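Putative capsular polysaccharide biosynthesis protein (PDB 6EWR) probably acts as a pyridoxal-phosphate-dependent aminotransferase of the DegT/DnrJ/EryC1 family, perhaps in making a sugar component of the pneumococcal capsule. Local coordinates at residues L235-Q240 / A261-M266; I171-D176 / S192-T197; I322-G327 / E378-L383. One frame throughout, in Å; residues are numbered along the deposited sequence.

Along the chain from the N terminus, interaction 2 comes first: strand 172-176 pairs in parallel with the start of strand 196-200, closing a loop of 15 residues within the central sheet of the larger domain. Interaction 1 follows, where the end of helix 225-236 meets segment 261-266 across 20 intervening residues, at the border with the second subunit. Interaction 3 closes the longest loop, 50 residues, and joins two strands of the small antiparallel sheet near the C terminus. The three follow in series, so none nests in or crosses another. Centres of interactions 1 and 3 lie about 40 Å apart. Interaction 2 reaches this chain's own cofactor, while interaction 1 reaches the one in the second subunit's site.

Interaction 1 of 3, residues L235-Q240 / A261-M266. With PMP (4'-deoxy-4'-aminopyridoxal-5'-phosphate), chain F.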
# COMPACT_ATOMS: atom_id res chain seq x y z
N LEU A 235 -11.77 -0.50 4.37
CA LEU A 235 -10.83 0.60 4.08
C LEU A 235 -9.57 0.13 3.38
O LEU A 235 -8.96 0.91 2.67
CB LEU A 235 -10.44 1.35 5.36
CG LEU A 235 -11.61 2.03 6.09
CD1 LEU A 235 -11.19 2.55 7.46
CD2 LEU A 235 -12.22 3.14 5.25
N SER A 236 -9.18 -1.14 3.59
CA SER A 236 -7.94 -1.70 3.02
C SER A 236 -8.09 -2.20 1.57
O SER A 236 -7.08 -2.33 0.86
CB SER A 236 -7.42 -2.84 3.91
OG SER A 236 -8.30 -3.95 3.96
N LEU A 237 -9.32 -2.48 1.14
CA LEU A 237 -9.59 -3.10 -0.15
C LEU A 237 -10.58 -2.25 -0.97
O LEU A 237 -11.64 -2.73 -1.38
CB LEU A 237 -10.13 -4.53 0.08
CG LEU A 237 -9.38 -5.87 -0.16
CD1 LEU A 237 -10.45 -6.94 -0.10
CD2 LEU A 237 -8.62 -6.03 -1.48
N HIS A 238 -10.23 -0.98 -1.19
CA HIS A 238 -10.99 -0.02 -2.01
C HIS A 238 -12.41 0.31 -1.57
O HIS A 238 -13.18 0.84 -2.37
CB HIS A 238 -11.05 -0.49 -3.47
CG HIS A 238 -9.72 -0.68 -4.11
ND1 HIS A 238 -9.37 -1.83 -4.77
CD2 HIS A 238 -8.68 0.17 -4.27
CE1 HIS A 238 -8.18 -1.68 -5.32
NE2 HIS A 238 -7.73 -0.48 -5.00
N GLY A 239 -12.78 0.02 -0.33
CA GLY A 239 -14.14 0.28 0.12
C GLY A 239 -15.14 -0.75 -0.33
O GLY A 239 -16.33 -0.53 -0.21
N GLN A 240 -14.67 -1.88 -0.82
CA GLN A 240 -15.55 -2.89 -1.40
C GLN A 240 -16.33 -3.64 -0.31
O GLN A 240 -15.74 -4.06 0.69
CB GLN A 240 -14.74 -3.89 -2.23
CG GLN A 240 -15.45 -4.43 -3.44
CD GLN A 240 -14.65 -5.47 -4.21
OE1 GLN A 240 -13.76 -5.12 -5.00
NE2 GLN A 240 -14.97 -6.76 -3.99
N ALA A 261 -11.91 4.28 -0.85
CA ALA A 261 -10.84 3.96 0.12
C ALA A 261 -9.53 3.47 -0.52
O ALA A 261 -9.21 3.87 -1.67
CB ALA A 261 -11.36 2.96 1.15
N TYR A 262 -8.77 2.62 0.19
CA TYR A 262 -7.31 2.50 0.04
C TYR A 262 -6.95 1.10 -0.40
O TYR A 262 -7.85 0.29 -0.64
CB TYR A 262 -6.61 2.93 1.35
CG TYR A 262 -7.11 4.30 1.74
CD1 TYR A 262 -6.53 5.45 1.20
CD2 TYR A 262 -8.27 4.45 2.52
CE1 TYR A 262 -7.04 6.72 1.48
CE2 TYR A 262 -8.79 5.72 2.82
CZ TYR A 262 -8.17 6.86 2.30
OH TYR A 262 -8.67 8.13 2.57
N LYS A 263 -5.66 0.82 -0.56
CA LYS A 263 -5.18 -0.45 -1.08
C LYS A 263 -3.95 -0.87 -0.27
O LYS A 263 -2.81 -0.56 -0.64
CB LYS A 263 -4.86 -0.32 -2.57
CG LYS A 263 -4.35 -1.58 -3.30
CD LYS A 263 -5.30 -2.74 -3.13
CE LYS A 263 -4.99 -3.94 -4.03
NZ LYS A 263 -5.45 -5.24 -3.47
N CYS A 264 -4.20 -1.56 0.84
CA CYS A 264 -3.12 -1.95 1.72
C CYS A 264 -3.27 -3.31 2.35
O CYS A 264 -2.69 -3.55 3.38
CB CYS A 264 -2.86 -0.86 2.77
SG CYS A 264 -4.31 -0.25 3.67
N ASN A 265 -3.98 -4.23 1.70
CA ASN A 265 -4.13 -5.64 2.15
C ASN A 265 -2.82 -6.40 2.11
O ASN A 265 -1.93 -6.05 1.34
CB ASN A 265 -5.16 -6.40 1.28
CG ASN A 265 -4.79 -6.43 -0.21
OD1 ASN A 265 -4.62 -5.38 -0.86
ND2 ASN A 265 -4.65 -7.66 -0.77
N MET A 266 -2.71 -7.45 2.93
CA MET A 266 -1.51 -8.29 2.91
C MET A 266 -1.75 -9.53 2.04
O MET A 266 -2.79 -10.18 2.14
CB MET A 266 -1.15 -8.72 4.34
CG MET A 266 -0.06 -9.80 4.38
SD MET A 266 0.32 -10.37 6.03
CE MET A 266 1.20 -8.96 6.70
N1 PMP F . -7.76 0.44 -12.45
C2 PMP F . -8.50 -0.62 -12.91
C2A PMP F . -9.35 -0.51 -14.16
C3 PMP F . -8.53 -1.91 -12.18
O3 PMP F . -9.26 -2.98 -12.60
C4 PMP F . -7.71 -1.99 -10.95
C4A PMP F . -7.72 -3.29 -10.17
N4A PMP F . -6.53 -4.11 -10.51
C5 PMP F . -6.93 -0.76 -10.54
C6 PMP F . -6.99 0.41 -11.34
C5A PMP F . -6.06 -0.80 -9.30
O4P PMP F . -5.06 -1.84 -9.42
P PMP F . -4.26 -2.31 -8.08
O1P PMP F . -4.02 -1.13 -7.19
O2P PMP F . -2.95 -3.02 -8.46
O3P PMP F . -5.12 -3.21 -7.27
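His238 and Lys263 pack together beside the phosphate of a PMP held largely by the second subunit, so this contact supplies a wall to its neighbour's active site. The lysine leaves its backbone with CG opposite the N and then bends at chi2 (54°), which carries the aliphatic chain obliquely past the imidazole; Lys263 CD lies 3.8 Å from His238 CE1. O3P of PMP sits 3.3 Å from Lys263 CE and meets the edge of the histidine ring, near its plane. The ammonium goes further: Lys263 NZ donates to Asn265 OD1 at 2.7 Å and makes a salt bridge with Glu211 of the second subunit. Asn265 ND2 is hydrogen-bonded to Thr38 of the same chain, His238 NE2 to Thr65 of the second subunit.

Three backbone bonds stitch the segments: Tyr262 N to Leu235 O, Cys264 N to Ser236 O, and His238 N to Tyr262 O, the last at 2.8 Å. The type I' turn from Leu237 to Gln240 redirects the chain after the helix, with Ala261 CB tucked 3.6 Å from Gly239 N. Leu235 and Cys264 also lean on helix 64-74, and Ser236 on strand 58-61, one of the outermost strands of the large sheet within this chain.

Interaction 2 of 3, residues I171-D176 / S192-T197. With PMP (4'-deoxy-4'-aminopyridoxal-5'-phosphate), chain E.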
# COMPACT_ATOMS: atom_id res chain seq x y z
N ILE A 171 -9.64 10.68 25.15
CA ILE A 171 -8.56 10.61 24.18
C ILE A 171 -8.27 9.12 24.02
O ILE A 171 -8.29 8.36 25.00
CB ILE A 171 -7.32 11.42 24.64
CG1 ILE A 171 -7.65 12.92 24.62
CG2 ILE A 171 -6.14 11.16 23.71
CD1 ILE A 171 -6.72 13.79 25.40
N VAL A 172 -8.08 8.70 22.77
CA VAL A 172 -7.73 7.32 22.46
C VAL A 172 -6.22 7.14 22.42
O VAL A 172 -5.53 7.90 21.77
CB VAL A 172 -8.38 6.89 21.11
CG1 VAL A 172 -7.97 5.47 20.70
CG2 VAL A 172 -9.90 6.91 21.28
N ILE A 173 -5.70 6.14 23.10
CA ILE A 173 -4.25 5.88 23.04
C ILE A 173 -3.97 4.80 21.99
O ILE A 173 -4.47 3.69 22.13
CB ILE A 173 -3.68 5.50 24.42
CG1 ILE A 173 -4.24 6.44 25.49
CG2 ILE A 173 -2.15 5.56 24.38
CD1 ILE A 173 -3.53 6.40 26.83
N VAL A 174 -3.19 5.17 20.96
CA VAL A 174 -2.80 4.28 19.85
C VAL A 174 -1.31 4.03 19.84
O VAL A 174 -0.54 4.92 19.57
CB VAL A 174 -3.16 4.89 18.47
CG1 VAL A 174 -2.76 3.95 17.34
CG2 VAL A 174 -4.66 5.20 18.39
N SER A 175 -0.91 2.80 20.09
CA SER A 175 0.51 2.47 20.25
C SER A 175 1.19 2.34 18.91
O SER A 175 0.84 1.46 18.14
CB SER A 175 0.69 1.16 21.04
OG SER A 175 2.01 0.65 20.91
N ASP A 176 2.20 3.16 18.65
CA ASP A 176 3.13 2.83 17.57
C ASP A 176 4.08 1.70 18.04
O ASP A 176 5.19 1.97 18.54
CB ASP A 176 3.91 4.07 17.11
CG ASP A 176 4.82 3.78 15.89
OD1 ASP A 176 5.02 2.60 15.53
OD2 ASP A 176 5.33 4.73 15.29
N SER A 192 -2.14 -5.45 23.60
CA SER A 192 -3.24 -5.55 24.58
C SER A 192 -3.29 -4.43 25.64
O SER A 192 -4.12 -4.48 26.53
CB SER A 192 -3.16 -6.91 25.29
OG SER A 192 -2.03 -6.99 26.14
N ILE A 193 -2.42 -3.42 25.51
CA ILE A 193 -2.28 -2.37 26.50
C ILE A 193 -2.98 -1.10 26.01
O ILE A 193 -3.91 -0.61 26.65
CB ILE A 193 -0.79 -2.09 26.83
CG1 ILE A 193 -0.05 -3.36 27.27
CG2 ILE A 193 -0.67 -1.09 27.97
CD1 ILE A 193 1.38 -3.42 26.77
N ALA A 194 -2.53 -0.56 24.89
CA ALA A 194 -3.14 0.64 24.33
C ALA A 194 -4.47 0.31 23.68
O ALA A 194 -4.76 -0.89 23.45
CB ALA A 194 -2.20 1.28 23.33
N ASP A 195 -5.26 1.34 23.38
CA ASP A 195 -6.61 1.13 22.82
C ASP A 195 -6.53 0.50 21.43
O ASP A 195 -7.26 -0.44 21.13
CB ASP A 195 -7.44 2.42 22.78
CG ASP A 195 -7.56 3.07 24.15
OD1 ASP A 195 -8.12 2.42 25.08
OD2 ASP A 195 -7.10 4.23 24.32
N PHE A 196 -5.65 1.05 20.59
CA PHE A 196 -5.25 0.40 19.33
C PHE A 196 -3.73 0.31 19.27
O PHE A 196 -3.04 1.10 19.92
CB PHE A 196 -5.72 1.20 18.12
CG PHE A 196 -7.21 1.29 18.02
CD1 PHE A 196 -7.92 2.19 18.82
CD2 PHE A 196 -7.91 0.49 17.12
CE1 PHE A 196 -9.29 2.27 18.75
CE2 PHE A 196 -9.29 0.59 17.04
CZ PHE A 196 -9.97 1.48 17.86
N THR A 197 -3.23 -0.66 18.51
CA THR A 197 -1.79 -0.80 18.35
C THR A 197 -1.47 -1.15 16.93
O THR A 197 -2.20 -1.94 16.33
CB THR A 197 -1.25 -1.90 19.26
OG1 THR A 197 -1.60 -1.63 20.63
CG2 THR A 197 0.26 -1.99 19.15
N1 PMP E . 7.17 3.82 13.55
C2 PMP E . 8.49 3.58 13.83
C2A PMP E . 9.08 4.03 15.14
C3 PMP E . 9.35 2.88 12.86
O3 PMP E . 10.68 2.63 13.08
C4 PMP E . 8.69 2.47 11.60
C4A PMP E . 9.53 1.74 10.57
N4A PMP E . 9.32 2.17 9.18
C5 PMP E . 7.24 2.78 11.39
C6 PMP E . 6.55 3.45 12.40
C5A PMP E . 6.52 2.37 10.10
O4P PMP E . 6.99 1.09 9.61
P PMP E . 6.52 0.51 8.19
O1P PMP E . 5.35 1.32 7.74
O2P PMP E . 6.15 -0.98 8.34
O3P PMP E . 7.65 0.69 7.23
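Asp195 turns its CG opposite the carbonyl carbon (chi1 -57°) and thereby brings OD2 to the backbone N of Ile173, 2.7 Å away. Phe196 takes a similar first torsion (-64°), setting the edge of its ring against Val172, with Phe196 CD1 3.8 Å from Val172 CG1. The aspartate accepts the amide hydrogen on the anti lone pair of OD2, in a nearly straight bond. Beyond it the parallel pairing of strands 172-176 and 196-200 takes over: Phe196 N donates to Ile173 O at 3.3 Å, and Ser175 N to Phe196 O at 2.7 Å. Ile173 O also receives a weak bond from Asp195 N.

Val174 and Phe196 share one face of the sheet and pack against helix 64-74. Ser175 and Thr197 share the other, where Thr197 CG2 lies 3.6 Å from Ser175 OG, a hydroxyl that is hydrogen-bonded to Glu136. Buried Asp195 is thus gripped by an amide at OD2 and by a salt bridge from Arg170 at OD1, which would favour an ionised carboxylate. Farther along the first strand, Asp176 OD2 meets N1 of PMP at 2.7 Å, which, as in fold type I pyridoxal phosphate enzymes, probably favours a protonated pyridine nitrogen.

Interaction 3 of 3, residues I322-G327 / E378-L383; sequences ITRVEG and ENEITL
Ile322 lies across the side chain of Glu380 at about a right angle, Ile322 CG2 being 3.6 Å from Glu380 OE2. The two belong to neighbouring strands of a three-stranded antiparallel sheet, 304-306, 321-325 and 380-383, in the small C-terminal part of what is, by family, probably an aminotransferase of fold type I. Ile322 pairs with Thr382, Thr323 with Ile381 and Arg324 with Glu380; the middle pair is the hydrogen-bonded one, with Ile381 N 2.7 Å from Thr323 O. With OG1 held between its backbone N and carbonyl carbon (chi1 84°), Thr323 points the hydroxyl back at the neighbouring strand, where Ile381 O accepts from Thr323 OG1 at 2.9 Å as well as from the Thr323 amide.

At the far end Asn379 is grasped from several directions. Its OD1 takes NE (2.8 Å) and NH2 (3.1 Å) of Arg324, a side-on grip in which the two nitrogens lie a little to opposite sides of the amide plane. The guanidinium plane stands 75° from it. Asn379 ND2 donates to Val325 O from well above that carbonyl's plane, while Val325 N bonds to Asn379 O. On the side of Thr323 and Ile381, helix 391-408 covers the sheet through Phe401; on the other, Glu380 and Thr382 meet His350. There Thr382 OG1 donates to the syn lone pair of Glu380 OE2 at 2.6 Å.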
# COMPACT_ATOMS: atom_id res chain seq x y z
N ILE A 322 19.89 0.89 21.33
CA ILE A 322 20.09 2.31 21.51
C ILE A 322 21.04 2.53 22.69
O ILE A 322 20.84 1.94 23.76
CB ILE A 322 18.74 3.01 21.82
CG1 ILE A 322 17.68 2.81 20.75
CG2 ILE A 322 18.92 4.43 22.33
CD1 ILE A 322 17.41 3.92 19.76
N THR A 323 22.08 3.35 22.46
CA THR A 323 23.02 3.76 23.51
C THR A 323 23.24 5.24 23.39
O THR A 323 23.09 5.79 22.28
CB THR A 323 24.40 3.06 23.39
OG1 THR A 323 25.27 3.75 22.46
CG2 THR A 323 24.25 1.57 22.96
N ARG A 324 23.59 5.88 24.50
CA ARG A 324 24.07 7.26 24.47
C ARG A 324 25.43 7.34 25.12
O ARG A 324 25.65 6.71 26.16
CB ARG A 324 23.11 8.19 25.19
CG ARG A 324 21.70 8.18 24.58
CD ARG A 324 20.77 8.99 25.44
NE ARG A 324 21.19 10.40 25.50
CZ ARG A 324 20.83 11.27 26.43
NH1 ARG A 324 20.03 10.93 27.44
NH2 ARG A 324 21.29 12.53 26.35
N VAL A 325 26.35 8.08 24.51
CA VAL A 325 27.73 8.19 25.03
C VAL A 325 27.85 9.47 25.86
O VAL A 325 27.64 10.57 25.36
CB VAL A 325 28.77 8.16 23.88
CG1 VAL A 325 30.18 7.97 24.42
CG2 VAL A 325 28.44 7.02 22.93
N GLU A 326 28.18 9.30 27.13
CA GLU A 326 28.19 10.43 28.08
C GLU A 326 29.24 11.46 27.68
O GLU A 326 30.36 11.10 27.30
CB GLU A 326 28.47 9.93 29.51
CG GLU A 326 28.07 10.89 30.64
CD GLU A 326 28.51 10.41 32.03
OE1 GLU A 326 29.09 9.30 32.14
OE2 GLU A 326 28.30 11.14 33.02
N GLY A 327 28.85 12.73 27.75
CA GLY A 327 29.75 13.84 27.48
C GLY A 327 30.27 13.96 26.05
O GLY A 327 31.39 14.47 25.86
N GLU A 378 21.62 14.01 20.21
CA GLU A 378 23.00 14.50 20.15
C GLU A 378 24.06 13.43 20.36
O GLU A 378 25.01 13.35 19.59
CB GLU A 378 23.20 15.60 21.20
CG GLU A 378 24.48 16.42 21.03
CD GLU A 378 24.63 17.51 22.08
OE1 GLU A 378 24.24 17.30 23.25
OE2 GLU A 378 25.22 18.56 21.72
N ASN A 379 23.88 12.60 21.39
CA ASN A 379 24.88 11.60 21.74
C ASN A 379 24.41 10.14 21.57
O ASN A 379 25.04 9.21 22.09
CB ASN A 379 25.42 11.89 23.15
CG ASN A 379 24.38 11.78 24.24
OD1 ASN A 379 23.17 11.73 23.97
ND2 ASN A 379 24.85 11.73 25.50
N GLU A 380 23.36 9.93 20.79
CA GLU A 380 22.81 8.61 20.62
C GLU A 380 23.59 7.84 19.56
O GLU A 380 23.97 8.42 18.56
CB GLU A 380 21.35 8.72 20.21
CG GLU A 380 20.58 7.42 20.36
CD GLU A 380 20.77 6.45 19.20
OE1 GLU A 380 20.82 6.89 18.03
OE2 GLU A 380 20.85 5.24 19.45
N ILE A 381 23.84 6.55 19.79
CA ILE A 381 24.38 5.66 18.77
C ILE A 381 23.74 4.28 18.93
O ILE A 381 23.72 3.72 20.03
CB ILE A 381 25.92 5.50 18.85
CG1 ILE A 381 26.63 6.81 18.46
CG2 ILE A 381 26.40 4.36 17.96
CD1 ILE A 381 28.12 6.84 18.77
N THR A 382 23.21 3.75 17.84
CA THR A 382 22.55 2.47 17.83
C THR A 382 23.50 1.44 17.24
O THR A 382 24.03 1.65 16.14
CB THR A 382 21.25 2.51 17.01
OG1 THR A 382 20.50 3.67 17.36
CG2 THR A 382 20.40 1.24 17.25
N LEU A 383 23.72 0.36 18.00
CA LEU A 383 24.59 -0.74 17.57
C LEU A 383 23.74 -1.82 16.93
O LEU A 383 22.54 -1.86 17.14
CB LEU A 383 25.36 -1.34 18.74
CG LEU A 383 26.21 -0.36 19.54
CD1 LEU A 383 26.98 -1.12 20.60
CD2 LEU A 383 27.20 0.43 18.71